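Local coordinates for protein L-threonine dehydrogenase (Flavobacterium frigidimaris, PDB 2YY7) that probably oxidises L-threonine, using bound NAD(+) as its cofactor, and belongs to the epimerase-like branch of the extended short-chain dehydrogenases, at residues T126-P132 and S278-D284; D221-I226 and W292-H296; L55-E61 and H100-L104. All blocks are in the same frame, centred on the assembly; numbering follows the deposited sequence.

Contact 1 (T126-P132 and S278-D284); sequences TPKENTP and SWPASID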
loop_
_atom_site.group_PDB
_atom_site.type_symbol
_atom_site.label_atom_id
_atom_site.label_comp_id
_atom_site.label_asym_id
_atom_site.label_seq_id
_atom_site.Cartn_x
_atom_site.Cartn_y
_atom_site.Cartn_z
ATOM N N THR A 126 10.036 -5.278 -9.813
ATOM C CA THR A 126 9.019 -6.016 -10.552
ATOM C C THR A 126 9.589 -6.482 -11.891
ATOM O O THR A 126 10.217 -5.697 -12.596
ATOM C CB THR A 126 7.799 -5.127 -10.855
ATOM O OG1 THR A 126 7.202 -4.688 -9.630
ATOM C CG2 THR A 126 6.777 -5.887 -11.673
ATOM N N PRO A 127 9.387 -7.767 -12.253
ATOM C CA PRO A 127 9.897 -8.285 -13.531
ATOM C C PRO A 127 9.478 -7.308 -14.633
ATOM O O PRO A 127 8.326 -6.870 -14.668
ATOM C CB PRO A 127 9.201 -9.637 -13.652
ATOM C CG PRO A 127 9.149 -10.094 -12.224
ATOM C CD PRO A 127 8.707 -8.832 -11.491
ATOM N N LYS A 128 10.397 -6.973 -15.531
ATOM C CA LYS A 128 10.096 -5.994 -16.568
ATOM C C LYS A 128 9.385 -6.470 -17.834
ATOM O O LYS A 128 8.788 -5.655 -18.544
ATOM C CB LYS A 128 11.382 -5.250 -16.945
ATOM C CG LYS A 128 12.206 -4.839 -15.724
ATOM C CD LYS A 128 13.146 -3.683 -16.010
ATOM C CE LYS A 128 12.444 -2.347 -15.838
ATOM N NZ LYS A 128 12.154 -2.022 -14.406
ATOM N N GLU A 129 9.428 -7.767 -18.121
ATOM C CA GLU A 129 8.774 -8.274 -19.321
ATOM C C GLU A 129 7.618 -9.215 -18.983
ATOM O O GLU A 129 7.742 -10.078 -18.120
ATOM C CB GLU A 129 9.795 -8.984 -20.217
ATOM C CG GLU A 129 9.392 -8.997 -21.686
ATOM C CD GLU A 129 9.480 -7.620 -22.336
ATOM O OE1 GLU A 129 8.656 -7.329 -23.225
ATOM O OE2 GLU A 129 10.381 -6.834 -21.973
ATOM N N ASN A 130 6.492 -9.040 -19.668
ATOM C CA ASN A 130 5.305 -9.855 -19.429
ATOM C C ASN A 130 4.998 -9.953 -17.933
ATOM O O ASN A 130 4.786 -11.040 -17.396
ATOM C CB ASN A 130 5.492 -11.258 -20.018
ATOM C CG ASN A 130 5.698 -11.235 -21.523
ATOM O OD1 ASN A 130 6.724 -10.767 -22.015
ATOM N ND2 ASN A 130 4.717 -11.733 -22.261
ATOM N N THR A 131 4.981 -8.804 -17.268
ATOM C CA THR A 131 4.701 -8.747 -15.835
ATOM C C THR A 131 3.420 -9.506 -15.505
ATOM O O THR A 131 2.366 -9.246 -16.092
ATOM C CB THR A 131 4.539 -7.293 -15.371
ATOM O OG1 THR A 131 5.694 -6.542 -15.767
ATOM C CG2 THR A 131 4.393 -7.232 -13.850
ATOM N N PRO A 132 3.496 -10.456 -14.558
ATOM C CA PRO A 132 2.349 -11.270 -14.135
ATOM C C PRO A 132 1.305 -10.472 -13.349
ATOM O O PRO A 132 1.600 -9.396 -12.829
ATOM C CB PRO A 132 2.989 -12.353 -13.259
ATOM C CG PRO A 132 4.438 -12.381 -13.709
ATOM C CD PRO A 132 4.733 -10.922 -13.906
ATOM N N SER A 278 11.425 2.699 -13.294
ATOM C CA SER A 278 10.956 1.859 -12.197
ATOM C C SER A 278 9.742 1.018 -12.607
ATOM O O SER A 278 9.230 0.233 -11.807
ATOM C CB SER A 278 10.601 2.705 -10.972
ATOM O OG SER A 278 9.341 3.329 -11.127
ATOM N N TRP A 279 9.287 1.178 -13.850
ATOM C CA TRP A 279 8.134 0.421 -14.343
ATOM C C TRP A 279 8.516 -0.668 -15.340
ATOM O O TRP A 279 9.593 -0.633 -15.933
ATOM C CB TRP A 279 7.122 1.337 -15.039
ATOM C CG TRP A 279 6.496 2.380 -14.186
ATOM C CD1 TRP A 279 6.541 2.476 -12.823
ATOM C CD2 TRP A 279 5.691 3.472 -14.641
ATOM N NE1 TRP A 279 5.810 3.563 -12.403
ATOM C CE2 TRP A 279 5.278 4.191 -13.499
ATOM C CE3 TRP A 279 5.276 3.912 -15.907
ATOM C CZ2 TRP A 279 4.469 5.328 -13.584
ATOM C CZ3 TRP A 279 4.470 5.045 -15.991
ATOM C CH2 TRP A 279 4.077 5.738 -14.836
ATOM N N PRO A 280 7.620 -1.652 -15.537
ATOM C CA PRO A 280 7.826 -2.769 -16.466
ATOM C C PRO A 280 7.830 -2.277 -17.911
ATOM O O PRO A 280 7.449 -1.138 -18.186
ATOM C CB PRO A 280 6.627 -3.676 -16.192
ATOM C CG PRO A 280 6.285 -3.375 -14.765
ATOM C CD PRO A 280 6.419 -1.879 -14.715
ATOM N N ALA A 281 8.253 -3.141 -18.829
ATOM C CA ALA A 281 8.289 -2.791 -20.243
ATOM C C ALA A 281 7.034 -3.310 -20.944
ATOM O O ALA A 281 6.500 -2.655 -21.847
ATOM C CB ALA A 281 9.546 -3.383 -20.901
ATOM N N SER A 282 6.569 -4.485 -20.524
ATOM C CA SER A 282 5.376 -5.112 -21.100
ATOM C C SER A 282 4.584 -5.836 -20.007
ATOM O O SER A 282 5.156 -6.286 -19.016
ATOM C CB SER A 282 5.777 -6.101 -22.198
ATOM O OG SER A 282 6.587 -7.131 -21.661
ATOM N N ILE A 283 3.276 -5.974 -20.214
ATOM C CA ILE A 283 2.384 -6.585 -19.224
ATOM C C ILE A 283 1.631 -7.839 -19.688
ATOM O O ILE A 283 1.158 -7.900 -20.821
ATOM C CB ILE A 283 1.319 -5.541 -18.769
ATOM C CG1 ILE A 283 2.005 -4.305 -18.176
ATOM C CG2 ILE A 283 0.342 -6.172 -17.779
ATOM C CD1 ILE A 283 2.713 -4.546 -16.867
ATOM N N ASP A 284 1.512 -8.828 -18.801
ATOM C CA ASP A 284 0.769 -10.055 -19.110
ATOM C C ASP A 284 -0.645 -9.900 -18.545
ATOM O O ASP A 284 -0.839 -9.952 -17.332
ATOM C CB ASP A 284 1.438 -11.279 -18.472
ATOM C CG ASP A 284 0.656 -12.571 -18.711
ATOM O OD1 ASP A 284 1.115 -13.640 -18.255
ATOM O OD2 ASP A 284 -0.416 -12.525 -19.351
#
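E129 and S282 meet through a carboxylate and a hydroxyl, and the E129 side chain converges on that one oxygen. Its CB lies 4.0 Å from S282 OG, and CG and CD come progressively nearer. At the tip E129 OE1 accepts the hydroxyl bond, S282 OG to E129 OE1 being 2.6 Å, while OE2 rests near the A281 methyl. A bend at chi2 (71°) brings the carboxylate to S282, whose hydroxyl meets OE1 from above the carboxylate plane. The same S282 OG accepts from N130 N at 2.8 Å, nearly straight at 173°, and is therefore gripped as both donor and acceptor.

Backbone bonds flank this centre. K128 O takes two donors, both in its carbonyl plane: A281 N at 2.6 Å and the longer S282 N. Further along, T131 N donates to S282 O and D284 N to T131 O (2.9 Å), making a single beta bridge between T131 and I283. T131 OG1 donates to P127 O within its own loop and lies close beside P280 CB, while T131 CB meets I283 CD1. K128 NZ reaches W279 O only weakly and is also held by D277 O.

Two irregular loops, one following strand 112-118 and the other helix 272-276, are thus stitched together largely through backbone groups. The side chain of W279 starts away from the other loop. Because S282 OG donates its hydrogen bond to E129 OE1, the bond would probably be strongest with that carboxylate ionised, and the hold on this hydroxyl may depend on the ionisation of E129.

Contact 2 (D221-I226 and W292-H296); sequences DATINI and WDWKH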
loop_
_atom_site.group_PDB
_atom_site.type_symbol
_atom_site.label_atom_id
_atom_site.label_comp_id
_atom_site.label_asym_id
_atom_site.label_seq_id
_atom_site.Cartn_x
_atom_site.Cartn_y
_atom_site.Cartn_z
ATOM N N ASP A 221 -13.115 0.736 -24.088
ATOM C CA ASP A 221 -13.832 -0.523 -24.276
ATOM C C ASP A 221 -13.598 -1.428 -23.069
ATOM O O ASP A 221 -14.521 -2.073 -22.574
ATOM C CB ASP A 221 -13.356 -1.213 -25.559
ATOM C CG ASP A 221 -13.921 -0.561 -26.817
ATOM O OD1 ASP A 221 -13.420 -0.854 -27.922
ATOM O OD2 ASP A 221 -14.873 0.239 -26.696
ATOM N N ALA A 222 -12.359 -1.456 -22.590
ATOM C CA ALA A 222 -12.000 -2.272 -21.438
ATOM C C ALA A 222 -12.817 -1.851 -20.227
ATOM O O ALA A 222 -13.404 -2.688 -19.539
ATOM C CB ALA A 222 -10.507 -2.126 -21.138
ATOM N N THR A 223 -12.844 -0.548 -19.975
ATOM C CA THR A 223 -13.576 0.012 -18.845
ATOM C C THR A 223 -15.052 -0.360 -18.876
ATOM O O THR A 223 -15.604 -0.830 -17.883
ATOM C CB THR A 223 -13.456 1.550 -18.822
ATOM O OG1 THR A 223 -12.071 1.917 -18.761
ATOM C CG2 THR A 223 -14.183 2.130 -17.613
ATOM N N ILE A 224 -15.688 -0.150 -20.020
ATOM C CA ILE A 224 -17.102 -0.460 -20.169
ATOM C C ILE A 224 -17.392 -1.955 -20.098
ATOM O O ILE A 224 -18.358 -2.375 -19.464
ATOM C CB ILE A 224 -17.642 0.096 -21.506
ATOM C CG1 ILE A 224 -17.522 1.624 -21.504
ATOM C CG2 ILE A 224 -19.082 -0.349 -21.730
ATOM C CD1 ILE A 224 -17.938 2.271 -22.801
ATOM N N ASN A 225 -16.561 -2.760 -20.750
ATOM C CA ASN A 225 -16.774 -4.199 -20.757
ATOM C C ASN A 225 -16.631 -4.875 -19.396
ATOM O O ASN A 225 -17.431 -5.746 -19.061
ATOM C CB ASN A 225 -15.857 -4.869 -21.780
ATOM C CG ASN A 225 -16.272 -4.567 -23.212
ATOM O OD1 ASN A 225 -17.416 -4.191 -23.464
ATOM N ND2 ASN A 225 -15.353 -4.741 -24.153
ATOM N N ILE A 226 -15.633 -4.485 -18.605
ATOM C CA ILE A 226 -15.475 -5.105 -17.292
ATOM C C ILE A 226 -16.649 -4.715 -16.394
ATOM O O ILE A 226 -17.079 -5.492 -15.539
ATOM C CB ILE A 226 -14.137 -4.699 -16.607
ATOM C CG1 ILE A 226 -13.948 -5.532 -15.332
ATOM C CG2 ILE A 226 -14.136 -3.217 -16.274
ATOM C CD1 ILE A 226 -12.588 -5.375 -14.667
ATOM N N TRP A 292 -13.037 -12.026 -18.313
ATOM C CA TRP A 292 -14.120 -11.288 -18.950
ATOM C C TRP A 292 -13.931 -10.995 -20.435
ATOM O O TRP A 292 -14.506 -10.046 -20.967
ATOM C CB TRP A 292 -14.418 -9.987 -18.182
ATOM C CG TRP A 292 -13.218 -9.194 -17.762
ATOM C CD1 TRP A 292 -12.448 -9.395 -16.649
ATOM C CD2 TRP A 292 -12.680 -8.041 -18.420
ATOM N NE1 TRP A 292 -11.467 -8.432 -16.570
ATOM C CE2 TRP A 292 -11.587 -7.589 -17.645
ATOM C CE3 TRP A 292 -13.017 -7.343 -19.587
ATOM C CZ2 TRP A 292 -10.827 -6.467 -18.000
ATOM C CZ3 TRP A 292 -12.262 -6.227 -19.942
ATOM C CH2 TRP A 292 -11.180 -5.801 -19.148
ATOM N N ASP A 293 -13.131 -11.824 -21.098
ATOM C CA ASP A 293 -12.894 -11.701 -22.533
ATOM C C ASP A 293 -12.263 -10.412 -23.035
ATOM O O ASP A 293 -12.636 -9.914 -24.097
ATOM C CB ASP A 293 -14.200 -11.927 -23.294
ATOM C CG ASP A 293 -14.677 -13.360 -23.214
ATOM O OD1 ASP A 293 -13.909 -14.257 -23.622
ATOM O OD2 ASP A 293 -15.817 -13.585 -22.749
ATOM N N TRP A 294 -11.310 -9.866 -22.289
ATOM C CA TRP A 294 -10.649 -8.651 -22.739
ATOM C C TRP A 294 -9.861 -8.938 -24.014
ATOM O O TRP A 294 -9.222 -9.979 -24.133
ATOM C CB TRP A 294 -9.681 -8.128 -21.675
ATOM C CG TRP A 294 -8.700 -7.115 -22.220
ATOM C CD1 TRP A 294 -7.339 -7.170 -22.142
ATOM C CD2 TRP A 294 -9.011 -5.910 -22.935
ATOM N NE1 TRP A 294 -6.781 -6.078 -22.759
ATOM C CE2 TRP A 294 -7.783 -5.287 -23.257
ATOM C CE3 TRP A 294 -10.207 -5.297 -23.337
ATOM C CZ2 TRP A 294 -7.714 -4.079 -23.962
ATOM C CZ3 TRP A 294 -10.138 -4.094 -24.039
ATOM C CH2 TRP A 294 -8.897 -3.499 -24.344
ATOM N N LYS A 295 -9.918 -8.005 -24.959
ATOM C CA LYS A 295 -9.186 -8.102 -26.216
ATOM C C LYS A 295 -8.964 -6.699 -26.784
ATOM O O LYS A 295 -9.915 -5.942 -26.961
ATOM C CB LYS A 295 -9.941 -8.977 -27.229
ATOM C CG LYS A 295 -11.473 -8.918 -27.167
ATOM C CD LYS A 295 -12.051 -7.547 -27.518
ATOM C CE LYS A 295 -12.572 -6.825 -26.276
ATOM N NZ LYS A 295 -13.136 -5.481 -26.595
ATOM N N HIS A 296 -7.709 -6.347 -27.051
ATOM C CA HIS A 296 -7.396 -5.028 -27.596
ATOM C C HIS A 296 -7.531 -5.053 -29.112
ATOM O O HIS A 296 -7.423 -6.109 -29.730
ATOM C CB HIS A 296 -5.981 -4.598 -27.193
ATOM C CG HIS A 296 -4.891 -5.426 -27.802
ATOM N ND1 HIS A 296 -4.184 -5.023 -28.915
ATOM C CD2 HIS A 296 -4.374 -6.624 -27.443
ATOM C CE1 HIS A 296 -3.278 -5.936 -29.214
ATOM N NE2 HIS A 296 -3.373 -6.918 -28.336
#
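A222 and I226, one turn apart on helix 216-228, are the two bumps that fit against the indoles of W294 and W292. I226 presents its CB squarely to the six-membered ring of W292: the distance from I226 CB to the W292 ring centroid is 3.8 Å, only 3° off the normal. I226 CG1 stands opposite the backbone N (chi1 -172°), which carries the branch along the indole until I226 CD1 lies 3.8 Å from W292 NE1. The CB of W294 covers the other face of W292 toward its rim, so this indole is a slab clamped between helix and loop.

The smaller bump, the A222 methyl, sits over W294 nearer the ring's margin, with A222 CB 3.5 Å from W294 CZ3 and 26° off the normal at the centroid. Behind W294, H296 N approaches the opposite face. The same methyl also lies 4.2 Å from W292 CH2, placing it in the angle between the two indoles. W292 CZ3 comes obliquely within 3.7 Å of A222 O, an oxygen already engaged by I226 N in the helix. On the more exposed flank K295 bends back toward the helix; its NZ is 4.8 Å from D221 OD1, opposite charges without direct contact.

D293, with positive phi, follows the preceding helix and lies between the two tryptophans in the chain. Outside the pair, Y240 meets W292 edge-to-face, A243 O receives W294 NE1, and I168 of strand 164-174 touches A222, I226 and W292. The result is aromatic side chains from the C-terminal part closing over a helix that flanks the central sheet of a Rossmann-type extended dehydrogenase.

Contact 3 (L55-E61 and H100-L104); sequences LDFNQIE and HVLNL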
loop_
_atom_site.group_PDB
_atom_site.type_symbol
_atom_site.label_atom_id
_atom_site.label_comp_id
_atom_site.label_asym_id
_atom_site.label_seq_id
_atom_site.Cartn_x
_atom_site.Cartn_y
_atom_site.Cartn_z
ATOM N N LEU A 55 -13.119 15.276 -3.078
ATOM C CA LEU A 55 -12.502 15.249 -1.754
ATOM C C LEU A 55 -13.567 15.419 -0.667
ATOM O O LEU A 55 -13.319 15.146 0.509
ATOM C CB LEU A 55 -11.479 16.386 -1.656
ATOM C CG LEU A 55 -10.050 16.141 -1.169
ATOM C CD1 LEU A 55 -9.474 14.900 -1.802
ATOM C CD2 LEU A 55 -9.204 17.360 -1.515
ATOM N N ASP A 56 -14.753 15.865 -1.070
ATOM C CA ASP A 56 -15.849 16.107 -0.131
ATOM C C ASP A 56 -16.924 15.029 -0.225
ATOM O O ASP A 56 -17.681 14.979 -1.190
ATOM C CB ASP A 56 -16.468 17.482 -0.416
ATOM C CG ASP A 56 -17.485 17.904 0.630
ATOM O OD1 ASP A 56 -18.249 17.043 1.113
ATOM O OD2 ASP A 56 -17.532 19.111 0.955
ATOM N N PHE A 57 -16.990 14.169 0.787
ATOM C CA PHE A 57 -17.971 13.087 0.812
ATOM C C PHE A 57 -19.420 13.561 0.653
ATOM O O PHE A 57 -20.197 12.944 -0.081
ATOM C CB PHE A 57 -17.830 12.282 2.109
ATOM C CG PHE A 57 -18.854 11.188 2.264
ATOM C CD1 PHE A 57 -20.128 11.469 2.751
ATOM C CD2 PHE A 57 -18.545 9.877 1.914
ATOM C CE1 PHE A 57 -21.079 10.460 2.887
ATOM C CE2 PHE A 57 -19.492 8.859 2.046
ATOM C CZ PHE A 57 -20.761 9.151 2.534
ATOM N N ASN A 58 -19.783 14.648 1.330
ATOM C CA ASN A 58 -21.151 15.159 1.247
ATOM C C ASN A 58 -21.563 15.597 -0.157
ATOM O O ASN A 58 -22.712 15.395 -0.558
ATOM C CB ASN A 58 -21.353 16.320 2.223
ATOM C CG ASN A 58 -21.148 15.906 3.669
ATOM O OD1 ASN A 58 -21.703 14.908 4.129
ATOM N ND2 ASN A 58 -20.354 16.680 4.396
ATOM N N GLN A 59 -20.639 16.197 -0.903
ATOM C CA GLN A 59 -20.951 16.639 -2.258
ATOM C C GLN A 59 -21.237 15.446 -3.171
ATOM O O GLN A 59 -22.113 15.512 -4.025
ATOM C CB GLN A 59 -19.802 17.464 -2.843
ATOM C CG GLN A 59 -19.468 18.720 -2.059
ATOM C CD GLN A 59 -18.521 19.637 -2.805
ATOM O OE1 GLN A 59 -17.870 20.496 -2.208
ATOM N NE2 GLN A 59 -18.450 19.473 -4.114
ATOM N N ILE A 60 -20.491 14.361 -2.993
ATOM C CA ILE A 60 -20.694 13.167 -3.810
ATOM C C ILE A 60 -22.014 12.507 -3.421
ATOM O O ILE A 60 -22.813 12.143 -4.283
ATOM C CB ILE A 60 -19.553 12.143 -3.619
ATOM C CG1 ILE A 60 -18.203 12.794 -3.950
ATOM C CG2 ILE A 60 -19.789 10.934 -4.519
ATOM C CD1 ILE A 60 -17.000 11.893 -3.687
ATOM N N GLU A 61 -22.235 12.361 -2.120
ATOM C CA GLU A 61 -23.462 11.755 -1.616
ATOM C C GLU A 61 -24.676 12.511 -2.160
ATOM O O GLU A 61 -25.677 11.900 -2.538
ATOM C CB GLU A 61 -23.467 11.779 -0.082
ATOM C CG GLU A 61 -24.661 11.085 0.554
ATOM C CD GLU A 61 -24.622 11.117 2.075
ATOM O OE1 GLU A 61 -24.570 12.227 2.654
ATOM O OE2 GLU A 61 -24.644 10.029 2.689
ATOM N N HIS A 100 -14.447 7.664 -0.051
ATOM C CA HIS A 100 -15.812 8.198 -0.122
ATOM C C HIS A 100 -16.702 7.345 -1.013
ATOM O O HIS A 100 -17.814 6.987 -0.628
ATOM C CB HIS A 100 -15.820 9.627 -0.658
ATOM C CG HIS A 100 -15.091 10.600 0.213
ATOM N ND1 HIS A 100 -14.898 10.388 1.561
ATOM C CD2 HIS A 100 -14.542 11.805 -0.063
ATOM C CE1 HIS A 100 -14.259 11.423 2.077
ATOM N NE2 HIS A 100 -14.033 12.297 1.112
ATOM N N VAL A 101 -16.219 7.029 -2.208
ATOM C CA VAL A 101 -16.995 6.215 -3.143
ATOM C C VAL A 101 -17.186 4.791 -2.616
ATOM O O VAL A 101 -18.261 4.214 -2.763
ATOM C CB VAL A 101 -16.324 6.166 -4.540
ATOM C CG1 VAL A 101 -17.089 5.217 -5.463
ATOM C CG2 VAL A 101 -16.297 7.562 -5.144
ATOM N N LEU A 102 -16.150 4.232 -1.996
ATOM C CA LEU A 102 -16.247 2.881 -1.452
ATOM C C LEU A 102 -17.252 2.857 -0.305
ATOM O O LEU A 102 -18.028 1.907 -0.175
ATOM C CB LEU A 102 -14.876 2.383 -0.964
ATOM C CG LEU A 102 -13.832 1.983 -2.017
ATOM C CD1 LEU A 102 -12.534 1.581 -1.319
ATOM C CD2 LEU A 102 -14.349 0.818 -2.863
ATOM N N ASN A 103 -17.235 3.900 0.523
ATOM C CA ASN A 103 -18.163 3.998 1.649
ATOM C C ASN A 103 -19.605 4.170 1.156
ATOM O O ASN A 103 -20.546 3.742 1.822
ATOM C CB ASN A 103 -17.767 5.163 2.572
ATOM C CG ASN A 103 -16.677 4.780 3.570
ATOM O OD1 ASN A 103 -15.941 5.638 4.068
ATOM N ND2 ASN A 103 -16.583 3.492 3.881
ATOM N N LEU A 104 -19.786 4.793 -0.005
ATOM C CA LEU A 104 -21.135 4.955 -0.544
ATOM C C LEU A 104 -21.655 3.571 -0.927
ATOM O O LEU A 104 -22.833 3.260 -0.737
ATOM C CB LEU A 104 -21.146 5.865 -1.784
ATOM C CG LEU A 104 -21.471 7.369 -1.682
ATOM C CD1 LEU A 104 -22.363 7.637 -0.482
ATOM C CD2 LEU A 104 -20.205 8.182 -1.581
#
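H100 swings its imidazole to the side opposite its own carbonyl carbon (chi1 -63°), while F57 extends its ring opposite the backbone N (chi1 177°), and these two settings lay F57 CB over the middle of the H100 ring. The distance from F57 CB to the H100 ring centroid is 3.6 Å, a CH-pi contact almost along the normal. Beyond CB the phenyl turns nearly perpendicular to the imidazole and directs its edge toward the same ring in an offset edge-to-face pair, centroids of the F57 and H100 rings 5.5 Å apart. The imidazole is further fixed by a bond at its edge: H100 NE2 donates to L55 O at 3.0 Å, close to the ring plane but approaching from above the carbonyl plane.

The helices involved, 57-66 and 87-106, are successive crossover connections of the Rossmann-type sheet, the first leading into strand 71-74 and the second from it to strand 112-118. Their short segments cross at -48° with axes 10.2 Å apart, a separation bridged by side chains. F57 CZ meets L104 CD1 at 3.7 Å, the two side chains coming from opposite directions. I60 CD1 lies against H100 CB at 4.0 Å, crossing it at about a right angle.

D56 is the N-cap of helix 57-66: its OD1 accepts from Q59 N at 3.2 Å and only weakly from N58 N. E61, whose CG approaches L104 CD1, sends its carboxylate to a salt bridge with K109. The backbone N of L55 bonds N53 OD1.

In the fold
Bound NAD is the common reference for the three contacts. Contact 3 approaches it through the L55 side chain, about 5 Å away and beside the NAD(+)-binding N53, with the I60 side chain about 4 Å from that of A54. Contact 1 does so through W279, whose side chain is about 7 Å from NAD and about 9 Å from that of K147. Contact 2 is farther off, the A222 side chain lying about 11 Å from the cofactor. Contacts 1 and 3 stand on opposite sides of the chain's centre, their own centres 34 Å apart. Contacts 1 and 2, with centres 20 Å apart, alternate along the sequence: each joins an earlier part of the chain to the C-terminal region.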